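Local coordinates for DUF115 domain-containing protein (Magnetospirillum magneticum AMB-1, PDB 5MU5) that probably transfers sugar to flagellin as a Maf-type glycosyltransferase involved in the formation of bacterial flagella, at residues L20-E25 and T172-P177. Sequence-based numbering, arbitrary orientation.
Sequences LELMPE and TRRENP. With EDO (1,2-ethanediol), chain I.
Arg173 reaches to the C-terminal end of helix 9-22, donating a hydrogen bond to the carbonyl of Leu22, the last residue of the helix, from the loop that follows helix 166-171 and leads into strand 180-183, at the edge of the four-stranded parallel sheet in the N-terminal domain. Its CB lies 4.1 Å from Leu22 O, and CG leaves beside the backbone N. A bend at chi3 then swings the guanidinium across the Met23 side chain. CD meets Met23 CE at 3.6 Å, and NE donates to Leu22 O at 2.9 Å (N-H...O angle 155°); the oxygen lies near the guanidinium plane, although the donor is tilted out of the carbonyl plane. CZ sits beneath Met23 CG, which covers the centre of one face, while Pro177 CB touches the opposite face nearer its rim. At the tip, NH1 touches Met23 CE and makes a weak hydrogen bond to Leu180 O, and NH2 approaches C1 of an ethanediol molecule, probably from the crystallisation liquor. With an alanine here, Leu22 O would probably lose this donor at the helix end and Met23 the flat group it packs against.

Nearer the solvent, Arg174 and Glu21 form a salt bridge that also belongs to a wider charged network: Arg174 NE pairs with Glu171, and Glu21 OE1 with Arg167. Leu22 CD2 lies over one face of the Arg174 guanidinium, toward its rim. Arg174 NH2 meets Glu21 OE2 at 3.1 Å almost straight (169°), in the guanidinium plane but from above the carboxylate plane, the two planes being 58° apart.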
loop_
_atom_site.group_PDB
_atom_site.type_symbol
_atom_site.label_atom_id
_atom_site.label_comp_id
_atom_site.label_asym_id
_atom_site.label_seq_id
_atom_site.Cartn_x
_atom_site.Cartn_y
_atom_site.Cartn_z
ATOM N N LEU A 20 0.229 27.665 -17.387
ATOM C CA LEU A 20 0.191 28.605 -16.263
ATOM C C LEU A 20 -1.140 28.590 -15.532
ATOM O O LEU A 20 -1.192 28.840 -14.336
ATOM C CB LEU A 20 0.503 30.012 -16.725
ATOM C CG LEU A 20 1.968 30.225 -17.092
ATOM C CD1 LEU A 20 2.146 31.488 -17.929
ATOM C CD2 LEU A 20 2.811 30.284 -15.837
ATOM N N GLU A 21 -2.203 28.281 -16.260
ATOM C CA GLU A 21 -3.540 28.212 -15.700
ATOM C C GLU A 21 -3.838 26.864 -15.014
ATOM O O GLU A 21 -4.370 26.818 -13.914
ATOM C CB GLU A 21 -4.562 28.441 -16.826
ATOM C CG GLU A 21 -6.017 28.410 -16.378
ATOM C CD GLU A 21 -6.997 28.519 -17.531
ATOM O OE1 GLU A 21 -6.579 28.743 -18.687
ATOM O OE2 GLU A 21 -8.204 28.403 -17.267
ATOM N N LEU A 22 -3.500 25.770 -15.679
ATOM C CA LEU A 22 -3.911 24.441 -15.236
ATOM C C LEU A 22 -2.827 23.550 -14.647
ATOM O O LEU A 22 -3.161 22.510 -14.092
ATOM C CB LEU A 22 -4.578 23.730 -16.412
ATOM C CG LEU A 22 -5.875 24.429 -16.849
ATOM C CD1 LEU A 22 -6.162 24.225 -18.334
ATOM C CD2 LEU A 22 -7.034 23.949 -15.988
ATOM N N MET A 23 -1.554 23.929 -14.791
ATOM C CA MET A 23 -0.427 23.205 -14.169
ATOM C C MET A 23 0.642 24.234 -13.786
ATOM O O MET A 23 1.765 24.211 -14.314
ATOM C CB MET A 23 0.126 22.153 -15.134
ATOM C CG MET A 23 0.921 21.072 -14.443
ATOM S SD MET A 23 1.711 19.934 -15.600
ATOM C CE MET A 23 0.348 18.877 -16.029
ATOM N N PRO A 24 0.297 25.131 -12.844
ATOM C CA PRO A 24 1.048 26.400 -12.697
ATOM C C PRO A 24 2.552 26.275 -12.477
ATOM O O PRO A 24 3.332 26.991 -13.133
ATOM C CB PRO A 24 0.353 27.120 -11.520
ATOM C CG PRO A 24 -0.931 26.413 -11.320
ATOM C CD PRO A 24 -0.791 25.009 -11.855
ATOM N N GLU A 25 2.959 25.399 -11.572
ATOM C CA GLU A 25 4.393 25.212 -11.303
ATOM C C GLU A 25 5.137 24.797 -12.567
ATOM O O GLU A 25 6.245 25.245 -12.809
ATOM C CB GLU A 25 4.632 24.188 -10.182
ATOM C CG GLU A 25 4.349 24.716 -8.772
ATOM C CD GLU A 25 4.565 23.670 -7.675
ATOM O OE1 GLU A 25 4.072 23.897 -6.543
ATOM O OE2 GLU A 25 5.224 22.624 -7.932
ATOM N N THR A 172 -8.189 18.595 -18.876
ATOM C CA THR A 172 -8.617 17.417 -18.078
ATOM C C THR A 172 -8.243 17.504 -16.600
ATOM O O THR A 172 -8.788 16.758 -15.780
ATOM C CB THR A 172 -8.034 16.101 -18.634
ATOM O OG1 THR A 172 -6.599 16.140 -18.627
ATOM C CG2 THR A 172 -8.512 15.851 -20.073
ATOM N N ARG A 173 -7.310 18.391 -16.257
ATOM C CA ARG A 173 -6.929 18.629 -14.864
ATOM C C ARG A 173 -7.860 19.557 -14.131
ATOM O O ARG A 173 -7.753 19.669 -12.916
ATOM C CB ARG A 173 -5.540 19.261 -14.786
ATOM C CG ARG A 173 -4.443 18.318 -15.205
ATOM C CD ARG A 173 -3.138 19.050 -15.291
ATOM N NE ARG A 173 -2.772 19.627 -14.008
ATOM C CZ ARG A 173 -2.070 19.009 -13.073
ATOM N NH1 ARG A 173 -1.646 17.769 -13.248
ATOM N NH2 ARG A 173 -1.784 19.642 -11.957
ATOM N N ARG A 174 -8.752 20.248 -14.847
ATOM C CA ARG A 174 -9.616 21.216 -14.205
ATOM C C ARG A 174 -10.370 20.657 -13.000
ATOM O O ARG A 174 -10.264 21.202 -11.917
ATOM C CB ARG A 174 -10.610 21.815 -15.186
ATOM C CG ARG A 174 -11.392 22.965 -14.572
ATOM C CD ARG A 174 -12.254 23.678 -15.601
ATOM N NE ARG A 174 -11.442 24.333 -16.624
ATOM C CZ ARG A 174 -10.757 25.467 -16.444
ATOM N NH1 ARG A 174 -10.762 26.099 -15.273
ATOM N NH2 ARG A 174 -10.056 25.977 -17.442
ATOM N N GLU A 175 -11.143 19.595 -13.185
ATOM C CA GLU A 175 -11.914 18.995 -12.072
ATOM C C GLU A 175 -11.054 18.065 -11.237
ATOM O O GLU A 175 -11.258 17.950 -10.048
ATOM C CB GLU A 175 -13.117 18.205 -12.587
ATOM C CG GLU A 175 -13.985 18.974 -13.566
ATOM C CD GLU A 175 -14.413 20.323 -13.022
ATOM O OE1 GLU A 175 -14.721 20.392 -11.809
ATOM O OE2 GLU A 175 -14.448 21.309 -13.802
ATOM N N ASN A 176 -10.073 17.429 -11.866
ATOM C CA ASN A 176 -9.220 16.464 -11.190
ATOM C C ASN A 176 -7.788 16.509 -11.745
ATOM O O ASN A 176 -7.492 15.907 -12.780
ATOM C CB ASN A 176 -9.814 15.073 -11.363
ATOM C CG ASN A 176 -9.066 14.023 -10.571
ATOM O OD1 ASN A 176 -7.999 14.291 -10.000
ATOM N ND2 ASN A 176 -9.608 12.813 -10.545
ATOM N N PRO A 177 -6.892 17.208 -11.051
ATOM C CA PRO A 177 -5.540 17.378 -11.557
ATOM C C PRO A 177 -4.753 16.087 -11.705
ATOM O O PRO A 177 -3.811 16.032 -12.486
ATOM C CB PRO A 177 -4.871 18.294 -10.518
ATOM C CG PRO A 177 -5.721 18.252 -9.305
ATOM C CD PRO A 177 -7.097 17.857 -9.737
HETATM C C1 EDO I . 0.821 22.021 -10.567
HETATM O O1 EDO I . 1.360 23.236 -10.056
HETATM C C2 EDO I . 1.990 21.065 -10.413
HETATM O O2 EDO I . 3.009 21.464 -11.360
#